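Local coordinates for Non-fluorescent flavoprotein (Photobacterium phosphoreum, PDB 1FVP) that binds two FMN molecules per subunit, each carrying a myristate, as a homodimeric relative of bacterial luciferase with possible alkanal monooxygenase activity, at residues I84-A89 with N111-K116; K105-Y110 with G189-T194; N133-E138 with Q207-S212; E143-Y148 with S167-N172. All coordinates share one frame; numbering follows the deposited sequence.

Interaction 1 (I84-A89 with N111-K116); sequences IAAKYA and NASASK. With FMA (6-(3-tetradecanoic acid) flavine mononucleotide), chain C.
Ala86 on helix 80-87 sets its methyl group against helix 100-116, with CB 3.3 Å from Ser113 CB and 3.5 Å from the backbone Ala114 N. The two helices come together where the side chains are small: the CA atoms of Ala86 and Ala114 are 4.9 Å apart, a close approach that the small alanine and serine side chains permit. Ser113 gives only its CB to this buried packing. Its OG lies beside the backbone N, anti to the carbonyl carbon (chi1 -79°), and is hydrogen-bonded to Asp83, the residue just before Ile84 on helix 80-87, so the hydroxyl is satisfied between the helices.

The ligand sits on the other flank of helix 80-87. Ile84 puts CG2 3.3 Å from C7 of the flavin, while CD1 reaches the ring nearer C9A. Tyr88, just past the helix, can be followed outward. From CB the ring extends with CD2 4.1 Å and CE2 4.0 Å from the flavin methyl C7M, and at the tip OH donates a hydrogen bond of 2.7 Å to the carboxylate O2', which lies at the ring's edge, in its plane. Asn26 of the second subunit packs on Tyr88. Helix 80-87, packed on helix 100-116 through small residues, thus forms part of a wall of the pocket for myristate-bearing flavin, which Ser78 and Thr81 also hydrogen-bond.

Interaction 2 (K105-Y110 with G189-T194); sequences KLLSFY and GKFDNT. With FMA (6-(3-tetradecanoic acid) flavine mononucleotide), chain D.
Leu107 of helix 100-116 meets Phe191 in the loop after helix 178-190, and this pair is the apolar heart of the contact. CD1 of Leu107 stands 4.0 Å from CD1 of Phe191, at the edge of the ring and near its plane, and CD2 of Leu107 also approaches that same ring atom. The two side chains run obliquely to one another. With chi1 -82°, the Phe191 ring swings beside its own backbone N and comes nearer the helix than its CB does. Phe94 of strand 92-94 meets the ring at about 50° between planes, and Leu128 of strand 126-134 touches it as well, so Leu107 and Phe191 join the helical layer to the sheet. A branched aliphatic chain and a flat aromatic suit such a buried seam. The same Leu107 methyl, CD1, lies against polar atoms without bonding to them, 3.5 Å from Asp192 OD2 and 4.1 Å from Thr194 OG1.

The loop itself is a helix ending. Asp192, with positive phi, is the C-prime residue of a Schellman motif closing helix 178-190, and a type I' turn from Phe191 to Thr194 then redirects the chain into strand 195-199.

Among the hydrogen bonds, the hydroxyl of Thr194 is spent within its own turn: OG1 donates to Phe191 O (3.0 Å), tilted 35° from the carbonyl plane, while Thr194 N reaches the same oxygen from the opposite face. On the far side of the turn, Asn193 OD1 accepts a hydrogen bond of 2.8 Å from O2B, a ribityl hydroxyl of the second flavin.

Interaction 3 (N133-E138 with Q207-S212); sequences NVNEAE and QNKKKS
This is a contact between a long lysine chain and a strand end: Lys209, near the start of helix 207-227, lies across the carbonyl of Val134 and beside the CB of Asn135, where strand 126-134 runs out into a loop. The aliphatic part of Lys209 does the touching. Its CE is 3.0 Å from Val134 O and its CD 3.1 Å from the same oxygen, so methylene groups rather than a polar donor cover the carbonyl. NZ is 3.4 Å from Val134 O, but at an angle too poor for a hydrogen bond. The amine comes instead beside Asn135, 3.3 Å from its CB, the two side chains lying aslant.

The shape of Lys209 explains this reach. CG starts anti to the backbone N (chi1 -155°), which sends the chain toward the strand, and a bend at chi3 (54°) folds the end over the carbonyl. Lysine suits the place because it is apolar along its methylenes and charged at its tip. That charge has a weak, long ion pair with Glu144 of helix 138-155. Val134 meanwhile turns its side chain to a bound flavin, which it touches.

Around the contact, Asn133 and Asn135 rest on Ala141 of helix 138-155, and the backbone of Asn135 bonds to Gly175 of strand 174-175. The lysine thus extends from helix 207-227 over the end of strand 126-134, linked only weakly to helix 138-155.

Interaction 4 (E143-Y148 with S167-N172); sequences EELKLY and SIIQSN
Leu145 and Lys146 of helix 138-155 face Ile169 of helix 166-171, the short helix that precedes strand 174-175, and Asn172 just after it. Ser167, at the start of this second segment, faces elsewhere but offers its carbonyl to Ser171 OG (2.9 Å), which approaches from above the carbonyl plane. Ile168 likewise supplies a carbonyl that is used later.

Ile169 is the centre of the contact, and its branches divide the work. CG2, anti to the backbone N, lies 3.4 Å from Leu145 CD2, and the two side chains slide past each other in opposite directions. CD1, on the other branch, turns to Lys146, where it lies 3.6 Å from CB and 3.6 Å from CE. Lys146 crosses Ile169 at about a right angle, and its chain, bent at chi3 (-67°), wraps over that methyl while NZ goes on to a salt bridge with Asp166. A beta-branched residue therefore fills two directions at once.

Ser171 takes its OG away from the interface to the backbone of Asn100. Asn172, just past the helix, gives CB to Leu145 CD2 at 4.3 Å. Its ND2 donates to Ile168 O (2.9 Å, 162° at the hydrogen), which Asn172 N also reaches, and bonds Trp96 O as well; OD1 accepts from His131 N.

Across the interface the touching atoms are all carbons, so its fit depends on shape, while hydrogen bonds fix the buried amide of Asn172 and tie the helix end to strand 126-134 through His131 and to the loop after strand 92-94 through Trp96.

How the interactions relate
Interactions 1 and 2 share helix 100-116 and touch, their centres 13 Å apart: Tyr110 packs against Ala85 and Ala86. Interactions 3 and 4, with centres 15 Å apart, meet where Asn133 and Lys209 approach Glu144 of helix 138-155. Interactions 1 and 3 are farthest apart, about 39 Å between centres, but the nearest atoms of interactions 2 and 4 are about 8 Å apart. In sequence, interaction 1 closes before 3 and 4 open; the segments of 2 alternate with those of 1 and 3, and 4 falls between the segments of 2 and of 3. Different flavins border interactions 1 and 2, and helix, turn and strand residues all contribute to the flavin pockets.

Interaction 1 (I84-A89 with N111-K116)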
# COMPACT_ATOMS: atom_id res chain seq x y z
N ILE A 84 15.58 -10.24 10.18
CA ILE A 84 15.31 -10.76 8.85
C ILE A 84 15.36 -9.68 7.77
O ILE A 84 15.85 -9.94 6.65
CB ILE A 84 13.92 -11.50 8.79
CG1 ILE A 84 13.93 -12.65 9.81
CG2 ILE A 84 13.62 -11.99 7.36
CD1 ILE A 84 12.56 -13.37 9.98
N ALA A 85 14.82 -8.53 8.07
CA ALA A 85 14.78 -7.42 7.11
C ALA A 85 16.18 -6.94 6.73
O ALA A 85 16.37 -6.40 5.61
CB ALA A 85 13.88 -6.32 7.67
N ALA A 86 17.12 -7.11 7.66
CA ALA A 86 18.51 -6.68 7.46
C ALA A 86 19.12 -7.53 6.34
O ALA A 86 19.80 -7.06 5.42
CB ALA A 86 19.32 -6.84 8.73
N LYS A 87 18.80 -8.81 6.50
CA LYS A 87 19.22 -9.85 5.56
C LYS A 87 19.05 -9.36 4.13
O LYS A 87 20.07 -9.27 3.41
CB LYS A 87 18.44 -11.12 5.84
CG LYS A 87 19.05 -12.36 5.21
CD LYS A 87 18.58 -13.61 5.96
CE LYS A 87 19.27 -14.85 5.39
NZ LYS A 87 18.32 -15.99 5.48
N TYR A 88 17.83 -9.00 3.73
CA TYR A 88 17.65 -8.51 2.35
C TYR A 88 17.81 -7.00 2.20
O TYR A 88 17.48 -6.49 1.09
CB TYR A 88 16.34 -8.97 1.74
CG TYR A 88 16.08 -10.44 1.86
CD1 TYR A 88 16.52 -11.30 0.86
CD2 TYR A 88 15.41 -10.99 2.95
CE1 TYR A 88 16.31 -12.68 0.93
CE2 TYR A 88 15.18 -12.36 3.05
CZ TYR A 88 15.63 -13.19 2.03
OH TYR A 88 15.44 -14.55 2.06
N ALA A 89 18.28 -6.29 3.21
CA ALA A 89 18.49 -4.85 3.16
C ALA A 89 17.27 -3.96 3.10
O ALA A 89 17.44 -2.72 2.91
CB ALA A 89 19.43 -4.51 1.99
N ASN A 111 21.02 -2.49 12.93
CA ASN A 111 22.34 -1.93 12.51
C ASN A 111 23.33 -3.06 12.76
O ASN A 111 24.33 -3.19 12.06
CB ASN A 111 22.51 -0.57 13.15
CG ASN A 111 21.75 0.45 12.30
OD1 ASN A 111 21.16 0.02 11.30
ND2 ASN A 111 21.84 1.69 12.75
N ALA A 112 22.89 -3.81 13.75
CA ALA A 112 23.59 -4.98 14.28
C ALA A 112 23.42 -6.17 13.33
O ALA A 112 24.41 -6.91 13.13
CB ALA A 112 23.11 -5.28 15.68
N SER A 113 22.21 -6.30 12.81
CA SER A 113 21.94 -7.41 11.88
C SER A 113 22.65 -7.05 10.58
O SER A 113 23.48 -7.84 10.09
CB SER A 113 20.49 -7.73 11.69
OG SER A 113 19.98 -8.50 12.76
N ALA A 114 22.35 -5.87 10.07
CA ALA A 114 22.99 -5.41 8.82
C ALA A 114 24.46 -5.82 8.88
O ALA A 114 25.00 -6.39 7.91
CB ALA A 114 22.84 -3.92 8.67
N SER A 115 25.07 -5.54 10.03
CA SER A 115 26.48 -5.89 10.25
C SER A 115 26.70 -7.37 9.91
O SER A 115 27.42 -7.72 8.97
CB SER A 115 26.92 -5.64 11.68
OG SER A 115 28.32 -5.87 11.82
N LYS A 116 26.06 -8.19 10.70
CA LYS A 116 26.07 -9.64 10.66
C LYS A 116 26.12 -10.17 9.24
O LYS A 116 27.15 -10.73 8.83
CB LYS A 116 24.88 -10.22 11.43
CG LYS A 116 24.56 -11.67 11.12
CD LYS A 116 23.98 -12.40 12.31
CE LYS A 116 22.75 -11.76 12.88
NZ LYS A 116 21.65 -12.78 12.85
N1 FMA C . 8.04 -15.91 9.66
C2 FMA C . 7.82 -17.23 9.61
O2 FMA C . 7.30 -17.96 10.37
N3 FMA C . 8.29 -17.98 8.44
C4 FMA C . 8.93 -17.34 7.45
O4 FMA C . 9.33 -17.94 6.49
C4A FMA C . 9.14 -15.94 7.53
N5 FMA C . 9.76 -15.29 6.58
C5A FMA C . 9.99 -13.97 6.56
C6 FMA C . 10.68 -13.36 5.53
C7 FMA C . 10.85 -12.00 5.56
C7M FMA C . 11.59 -11.21 4.43
C8 FMA C . 10.36 -11.21 6.66
C8M FMA C . 10.54 -9.73 6.74
C9 FMA C . 9.70 -11.85 7.69
C9A FMA C . 9.51 -13.21 7.70
N10 FMA C . 8.83 -13.92 8.71
C10 FMA C . 8.62 -15.23 8.73
C1B FMA C . 8.45 -13.16 9.92
C2B FMA C . 7.15 -12.83 10.64
O2B FMA C . 7.31 -11.46 10.97
C3B FMA C . 7.13 -13.65 11.93
O3' FMA C . 6.88 -14.97 11.64
C4B FMA C . 6.10 -13.13 12.93
O4' FMA C . 6.43 -11.73 13.20
C5B FMA C . 6.13 -13.98 14.22
O5' FMA C . 7.34 -13.45 15.02
P FMA C . 7.30 -12.35 16.16
O1P FMA C . 7.89 -11.14 15.36
O2P FMA C . 5.90 -12.16 16.47
O3P FMA C . 7.99 -12.82 17.26
C1' FMA C . 13.30 -15.55 5.03
O1' FMA C . 13.95 -16.06 6.03
O2' FMA C . 13.79 -15.74 3.91
C2' FMA C . 11.83 -15.38 5.21
C3' FMA C . 11.18 -14.22 4.42
C4' FMA C . 10.15 -14.73 3.49
C5' FMA C . 9.68 -13.79 2.38
C6' FMA C . 8.40 -14.34 1.81
C7' FMA C . 8.03 -13.64 0.51
C8' FMA C . 6.68 -14.01 0.02
C9' FMA C . 6.23 -13.42 -1.32
C11 FMA C . 6.18 -11.91 -1.23
C12 FMA C . 7.41 -11.18 -1.66
C13 FMA C . 7.63 -9.80 -1.13
C14 FMA C . 6.88 -8.73 -1.89
C15 FMA C . 7.69 -7.47 -2.09

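Interaction 2 (K105-Y110 with G189-T194)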
# COMPACT_ATOMS: atom_id res chain seq x y z
N LYS A 105 15.28 0.82 20.09
CA LYS A 105 15.95 -0.45 20.32
C LYS A 105 15.87 -1.32 19.06
O LYS A 105 16.70 -2.24 18.89
CB LYS A 105 15.29 -1.25 21.44
CG LYS A 105 15.24 -0.50 22.77
CD LYS A 105 14.29 -1.18 23.74
CE LYS A 105 14.95 -2.26 24.57
NZ LYS A 105 14.35 -2.25 25.94
N LEU A 106 14.91 -1.06 18.18
CA LEU A 106 14.73 -1.85 16.95
C LEU A 106 15.55 -1.35 15.79
O LEU A 106 15.93 -2.25 14.99
CB LEU A 106 13.25 -2.09 16.67
CG LEU A 106 12.50 -2.68 17.85
CD1 LEU A 106 11.22 -1.91 18.09
CD2 LEU A 106 12.16 -4.12 17.53
N LEU A 107 15.85 -0.07 15.64
CA LEU A 107 16.69 0.31 14.48
C LEU A 107 18.12 -0.11 14.90
O LEU A 107 19.08 -0.01 14.13
CB LEU A 107 16.62 1.77 14.08
CG LEU A 107 17.80 2.65 14.44
CD1 LEU A 107 18.00 3.80 13.47
CD2 LEU A 107 17.60 3.18 15.85
N SER A 108 18.18 -0.55 16.15
CA SER A 108 19.48 -0.98 16.69
C SER A 108 19.79 -2.37 16.21
O SER A 108 20.90 -2.56 15.68
CB SER A 108 19.66 -0.70 18.16
OG SER A 108 20.23 0.62 18.23
N PHE A 109 18.84 -3.27 16.37
CA PHE A 109 19.15 -4.63 15.87
C PHE A 109 19.46 -4.41 14.37
O PHE A 109 20.45 -4.97 13.86
CB PHE A 109 18.11 -5.66 16.09
CG PHE A 109 18.01 -6.57 17.24
CD1 PHE A 109 18.16 -6.11 18.54
CD2 PHE A 109 17.69 -7.92 17.02
CE1 PHE A 109 18.02 -6.98 19.62
CE2 PHE A 109 17.54 -8.81 18.08
CZ PHE A 109 17.72 -8.34 19.40
N TYR A 110 18.64 -3.57 13.76
CA TYR A 110 18.82 -3.32 12.31
C TYR A 110 20.16 -2.71 11.96
O TYR A 110 20.47 -2.44 10.78
CB TYR A 110 17.66 -2.57 11.66
CG TYR A 110 17.67 -2.50 10.15
CD1 TYR A 110 18.36 -1.49 9.48
CD2 TYR A 110 16.94 -3.42 9.40
CE1 TYR A 110 18.38 -1.43 8.10
CE2 TYR A 110 16.93 -3.34 8.01
CZ TYR A 110 17.65 -2.35 7.36
OH TYR A 110 17.61 -2.29 5.99
N GLY A 189 16.87 12.99 14.57
CA GLY A 189 18.16 12.87 15.22
C GLY A 189 18.38 11.58 15.98
O GLY A 189 19.38 10.87 15.72
N LYS A 190 17.48 11.26 16.90
CA LYS A 190 17.60 10.05 17.71
C LYS A 190 17.58 8.79 16.83
O LYS A 190 17.77 7.69 17.35
CB LYS A 190 16.52 9.89 18.76
CG LYS A 190 15.83 11.06 19.39
CD LYS A 190 16.63 11.77 20.47
CE LYS A 190 17.30 13.00 19.88
NZ LYS A 190 18.31 13.55 20.83
N PHE A 191 17.29 8.96 15.57
CA PHE A 191 17.20 7.96 14.51
C PHE A 191 18.34 8.23 13.52
O PHE A 191 18.20 8.11 12.28
CB PHE A 191 15.84 7.97 13.78
CG PHE A 191 14.78 7.20 14.50
CD1 PHE A 191 14.73 5.82 14.42
CD2 PHE A 191 13.84 7.85 15.29
CE1 PHE A 191 13.78 5.07 15.10
CE2 PHE A 191 12.87 7.13 15.98
CZ PHE A 191 12.85 5.73 15.88
N ASP A 192 19.46 8.65 14.08
CA ASP A 192 20.66 8.98 13.29
C ASP A 192 20.23 9.79 12.06
O ASP A 192 20.99 9.79 11.06
CB ASP A 192 21.50 7.78 12.88
CG ASP A 192 21.66 6.66 13.87
OD1 ASP A 192 22.41 6.75 14.86
OD2 ASP A 192 20.99 5.63 13.60
N ASN A 193 19.10 10.44 12.14
CA ASN A 193 18.63 11.24 10.99
C ASN A 193 18.43 10.38 9.75
O ASN A 193 18.71 10.88 8.64
CB ASN A 193 19.62 12.38 10.78
CG ASN A 193 19.11 13.72 11.26
OD1 ASN A 193 19.45 14.72 10.62
ND2 ASN A 193 18.32 13.77 12.33
N THR A 194 17.95 9.16 9.93
CA THR A 194 17.72 8.23 8.82
C THR A 194 16.26 7.90 8.54
O THR A 194 15.99 6.75 8.04
CB THR A 194 18.53 6.88 9.06
OG1 THR A 194 17.88 6.09 10.10
CG2 THR A 194 20.00 7.16 9.41
N1 FMA D . 18.23 18.15 8.25
C2 FMA D . 18.23 17.58 7.05
O2 FMA D . 19.06 16.92 6.55
N3 FMA D . 17.07 17.75 6.19
C4 FMA D . 16.01 18.47 6.59
O4 FMA D . 15.06 18.59 5.83
C4A FMA D . 16.03 19.08 7.88
N5 FMA D . 15.05 19.81 8.37
C5A FMA D . 15.02 20.41 9.57
C6 FMA D . 13.93 21.16 10.00
C7 FMA D . 14.00 21.73 11.25
C7M FMA D . 12.83 22.60 11.85
C8 FMA D . 15.15 21.57 12.10
C8M FMA D . 15.27 22.18 13.46
C9 FMA D . 16.21 20.82 11.63
C9A FMA D . 16.21 20.22 10.41
N10 FMA D . 17.24 19.45 9.89
C10 FMA D . 17.26 18.87 8.69
C1B FMA D . 18.50 19.22 10.73
C2B FMA D . 19.26 17.86 10.42
O2B FMA D . 19.39 17.32 11.73
C3B FMA D . 20.57 18.16 9.74
O3' FMA D . 20.56 19.41 9.14
C4B FMA D . 21.04 17.12 8.72
O4' FMA D . 21.16 15.79 9.33
C5B FMA D . 22.44 17.51 8.15
O5' FMA D . 23.37 16.31 8.46
P FMA D . 24.79 16.34 9.16
O1P FMA D . 25.62 17.07 8.05
O2P FMA D . 24.68 17.11 10.38
O3P FMA D . 25.12 15.03 9.48
C1' FMA D . 12.03 23.04 7.49
O1' FMA D . 11.66 23.71 8.52
O2' FMA D . 11.99 23.57 6.37
C2' FMA D . 13.08 22.02 7.81
C3' FMA D . 12.77 21.26 9.11
C4' FMA D . 12.09 19.98 8.74
C5' FMA D . 10.59 19.89 8.73
C6' FMA D . 10.05 18.65 9.39
C7' FMA D . 8.69 18.23 8.84
C8' FMA D . 7.58 18.21 9.80
C9' FMA D . 7.24 16.93 10.54
C11 FMA D . 6.34 17.15 11.72
C12 FMA D . 5.23 18.13 11.71
C13 FMA D . 4.29 18.21 12.88
C14 FMA D . 3.16 19.18 12.78
C15 FMA D . 3.52 20.52 12.22

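Interaction 3 (N133-E138 with Q207-S212)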
# COMPACT_ATOMS: atom_id res chain seq x y z
N ASN A 133 -0.97 16.32 15.75
CA ASN A 133 -2.15 17.03 16.28
C ASN A 133 -1.62 18.38 16.76
O ASN A 133 -1.08 18.37 17.86
CB ASN A 133 -2.89 16.27 17.36
CG ASN A 133 -4.05 17.06 17.92
OD1 ASN A 133 -3.91 18.26 18.09
ND2 ASN A 133 -5.19 16.44 18.19
N VAL A 134 -1.79 19.41 15.97
CA VAL A 134 -1.29 20.75 16.30
C VAL A 134 -2.34 21.73 16.79
O VAL A 134 -3.27 22.08 16.05
CB VAL A 134 -0.54 21.27 15.04
CG1 VAL A 134 -0.53 22.78 14.87
CG2 VAL A 134 0.87 20.73 14.99
N ASN A 135 -2.16 22.24 17.99
CA ASN A 135 -3.13 23.23 18.54
C ASN A 135 -2.32 24.16 19.43
O ASN A 135 -1.67 23.69 20.39
CB ASN A 135 -4.26 22.42 19.10
CG ASN A 135 -5.06 23.05 20.21
OD1 ASN A 135 -5.53 24.19 20.15
ND2 ASN A 135 -5.19 22.24 21.27
N GLU A 136 -2.35 25.45 19.11
CA GLU A 136 -1.60 26.50 19.82
C GLU A 136 -1.71 26.33 21.33
O GLU A 136 -0.81 26.74 22.09
CB GLU A 136 -1.95 27.92 19.47
CG GLU A 136 -1.65 28.56 18.14
CD GLU A 136 -0.26 28.78 17.63
OE1 GLU A 136 0.53 29.65 18.01
OE2 GLU A 136 0.03 27.96 16.71
N ALA A 137 -2.81 25.73 21.72
CA ALA A 137 -3.14 25.41 23.11
C ALA A 137 -2.53 24.03 23.38
O ALA A 137 -3.05 22.99 22.94
CB ALA A 137 -4.63 25.41 23.37
N GLU A 138 -1.42 24.06 24.08
CA GLU A 138 -0.69 22.86 24.44
C GLU A 138 -1.61 21.66 24.60
O GLU A 138 -1.69 20.75 23.76
CB GLU A 138 0.07 23.05 25.76
CG GLU A 138 1.20 24.07 25.84
CD GLU A 138 1.91 24.29 24.53
OE1 GLU A 138 2.53 23.43 23.91
OE2 GLU A 138 1.73 25.47 24.12
N GLN A 207 -11.27 20.55 10.93
CA GLN A 207 -10.79 20.48 9.55
C GLN A 207 -9.97 21.69 9.19
O GLN A 207 -8.76 21.51 8.90
CB GLN A 207 -11.84 20.12 8.54
CG GLN A 207 -11.68 18.71 8.00
CD GLN A 207 -11.74 17.65 9.07
OE1 GLN A 207 -12.79 17.16 9.48
NE2 GLN A 207 -10.58 17.25 9.58
N ASN A 208 -10.50 22.89 9.24
CA ASN A 208 -9.75 24.11 8.89
C ASN A 208 -8.38 24.18 9.55
O ASN A 208 -7.48 24.75 8.88
CB ASN A 208 -10.55 25.40 9.05
CG ASN A 208 -11.18 25.69 7.68
OD1 ASN A 208 -10.47 26.13 6.76
ND2 ASN A 208 -12.48 25.39 7.63
N LYS A 209 -8.28 23.67 10.76
CA LYS A 209 -6.96 23.71 11.42
C LYS A 209 -6.06 22.89 10.47
O LYS A 209 -5.20 23.49 9.84
CB LYS A 209 -6.81 23.07 12.77
CG LYS A 209 -5.68 23.62 13.62
CD LYS A 209 -5.94 23.33 15.10
CE LYS A 209 -6.19 21.88 15.43
NZ LYS A 209 -6.52 21.67 16.87
N LYS A 210 -6.42 21.61 10.46
CA LYS A 210 -5.76 20.57 9.66
C LYS A 210 -5.39 21.02 8.26
O LYS A 210 -4.20 20.87 7.87
CB LYS A 210 -6.51 19.25 9.66
CG LYS A 210 -6.17 18.33 8.49
CD LYS A 210 -6.73 16.94 8.69
CE LYS A 210 -8.08 16.72 8.01
NZ LYS A 210 -8.76 15.55 8.64
N LYS A 211 -6.33 21.58 7.51
CA LYS A 211 -5.99 22.05 6.15
C LYS A 211 -4.90 23.12 6.28
O LYS A 211 -4.04 23.20 5.40
CB LYS A 211 -7.17 22.57 5.36
CG LYS A 211 -6.80 23.38 4.12
CD LYS A 211 -7.96 24.13 3.51
CE LYS A 211 -8.60 25.11 4.46
NZ LYS A 211 -7.78 26.31 4.78
N SER A 212 -4.92 23.90 7.34
CA SER A 212 -3.93 24.97 7.53
C SER A 212 -2.59 24.50 8.01
O SER A 212 -1.56 25.10 7.63
CB SER A 212 -4.50 26.09 8.38
OG SER A 212 -5.44 26.78 7.54

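Interaction 4 (E143-Y148 with S167-N172)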
# COMPACT_ATOMS: atom_id res chain seq x y z
N GLU A 143 -5.35 16.19 24.72
CA GLU A 143 -6.59 15.58 25.22
C GLU A 143 -7.43 15.23 24.00
O GLU A 143 -8.45 14.55 24.19
CB GLU A 143 -7.41 16.33 26.25
CG GLU A 143 -7.02 16.19 27.72
CD GLU A 143 -5.68 16.70 28.18
OE1 GLU A 143 -5.36 17.83 28.54
OE2 GLU A 143 -4.80 15.80 28.19
N GLU A 144 -7.00 15.63 22.82
CA GLU A 144 -7.72 15.33 21.58
C GLU A 144 -7.16 14.06 20.95
O GLU A 144 -7.92 13.25 20.40
CB GLU A 144 -7.71 16.43 20.52
CG GLU A 144 -8.98 16.70 19.76
CD GLU A 144 -9.05 17.61 18.58
OE1 GLU A 144 -8.35 18.58 18.36
OE2 GLU A 144 -9.96 17.32 17.77
N LEU A 145 -5.85 13.89 21.06
CA LEU A 145 -5.16 12.71 20.50
C LEU A 145 -5.40 11.51 21.41
O LEU A 145 -5.31 10.37 20.94
CB LEU A 145 -3.73 13.07 20.19
CG LEU A 145 -2.74 12.06 19.66
CD1 LEU A 145 -2.79 11.95 18.15
CD2 LEU A 145 -1.34 12.50 20.07
N LYS A 146 -5.72 11.79 22.67
CA LYS A 146 -5.98 10.75 23.67
C LYS A 146 -7.39 10.19 23.50
O LYS A 146 -7.90 9.43 24.34
CB LYS A 146 -5.78 11.19 25.11
CG LYS A 146 -5.77 10.05 26.13
CD LYS A 146 -5.58 10.52 27.56
CE LYS A 146 -4.20 11.10 27.80
NZ LYS A 146 -3.94 11.35 29.25
N LEU A 147 -8.00 10.57 22.39
CA LEU A 147 -9.34 10.11 22.04
C LEU A 147 -9.25 9.28 20.77
O LEU A 147 -10.05 8.34 20.59
CB LEU A 147 -10.31 11.29 22.05
CG LEU A 147 -11.41 11.14 23.11
CD1 LEU A 147 -10.94 11.72 24.43
CD2 LEU A 147 -12.68 11.82 22.62
N TYR A 148 -8.28 9.61 19.93
CA TYR A 148 -8.09 8.85 18.67
C TYR A 148 -7.55 7.46 19.01
O TYR A 148 -7.87 6.46 18.35
CB TYR A 148 -7.16 9.61 17.72
CG TYR A 148 -7.32 9.19 16.29
CD1 TYR A 148 -8.44 9.63 15.57
CD2 TYR A 148 -6.40 8.37 15.63
CE1 TYR A 148 -8.62 9.28 14.24
CE2 TYR A 148 -6.58 8.00 14.30
CZ TYR A 148 -7.68 8.45 13.60
OH TYR A 148 -7.88 8.11 12.29
N SER A 167 2.63 8.18 27.22
CA SER A 167 3.93 8.02 26.54
C SER A 167 3.77 7.92 25.03
O SER A 167 4.55 8.57 24.29
CB SER A 167 4.66 6.79 27.09
OG SER A 167 3.77 5.69 27.01
N ILE A 168 2.80 7.12 24.59
CA ILE A 168 2.58 6.99 23.14
C ILE A 168 2.44 8.43 22.64
O ILE A 168 3.22 8.82 21.77
CB ILE A 168 1.36 6.15 22.69
CG1 ILE A 168 1.43 4.71 23.25
CG2 ILE A 168 1.23 6.14 21.14
CD1 ILE A 168 0.10 3.93 23.10
N ILE A 169 1.50 9.13 23.27
CA ILE A 169 1.25 10.54 22.92
C ILE A 169 2.55 11.35 23.03
O ILE A 169 2.88 12.11 22.12
CB ILE A 169 0.11 11.20 23.73
CG1 ILE A 169 -1.20 10.38 23.69
CG2 ILE A 169 -0.13 12.67 23.23
CD1 ILE A 169 -2.24 10.83 24.77
N GLN A 170 3.22 11.14 24.15
CA GLN A 170 4.49 11.82 24.43
C GLN A 170 5.49 11.50 23.32
O GLN A 170 6.38 12.33 23.04
CB GLN A 170 5.05 11.48 25.80
CG GLN A 170 4.32 12.05 26.98
CD GLN A 170 4.50 13.54 27.17
OE1 GLN A 170 5.61 14.07 27.08
NE2 GLN A 170 3.37 14.20 27.44
N SER A 171 5.35 10.33 22.73
CA SER A 171 6.22 9.87 21.64
C SER A 171 5.75 10.54 20.33
O SER A 171 6.58 10.94 19.50
CB SER A 171 6.24 8.37 21.47
OG SER A 171 6.74 7.64 22.56
N ASN A 172 4.43 10.61 20.23
CA ASN A 172 3.78 11.22 19.05
C ASN A 172 4.00 12.73 19.03
O ASN A 172 4.57 13.27 19.99
CB ASN A 172 2.35 10.71 18.92
CG ASN A 172 2.32 9.32 18.30
OD1 ASN A 172 2.19 9.21 17.08
ND2 ASN A 172 2.43 8.24 19.07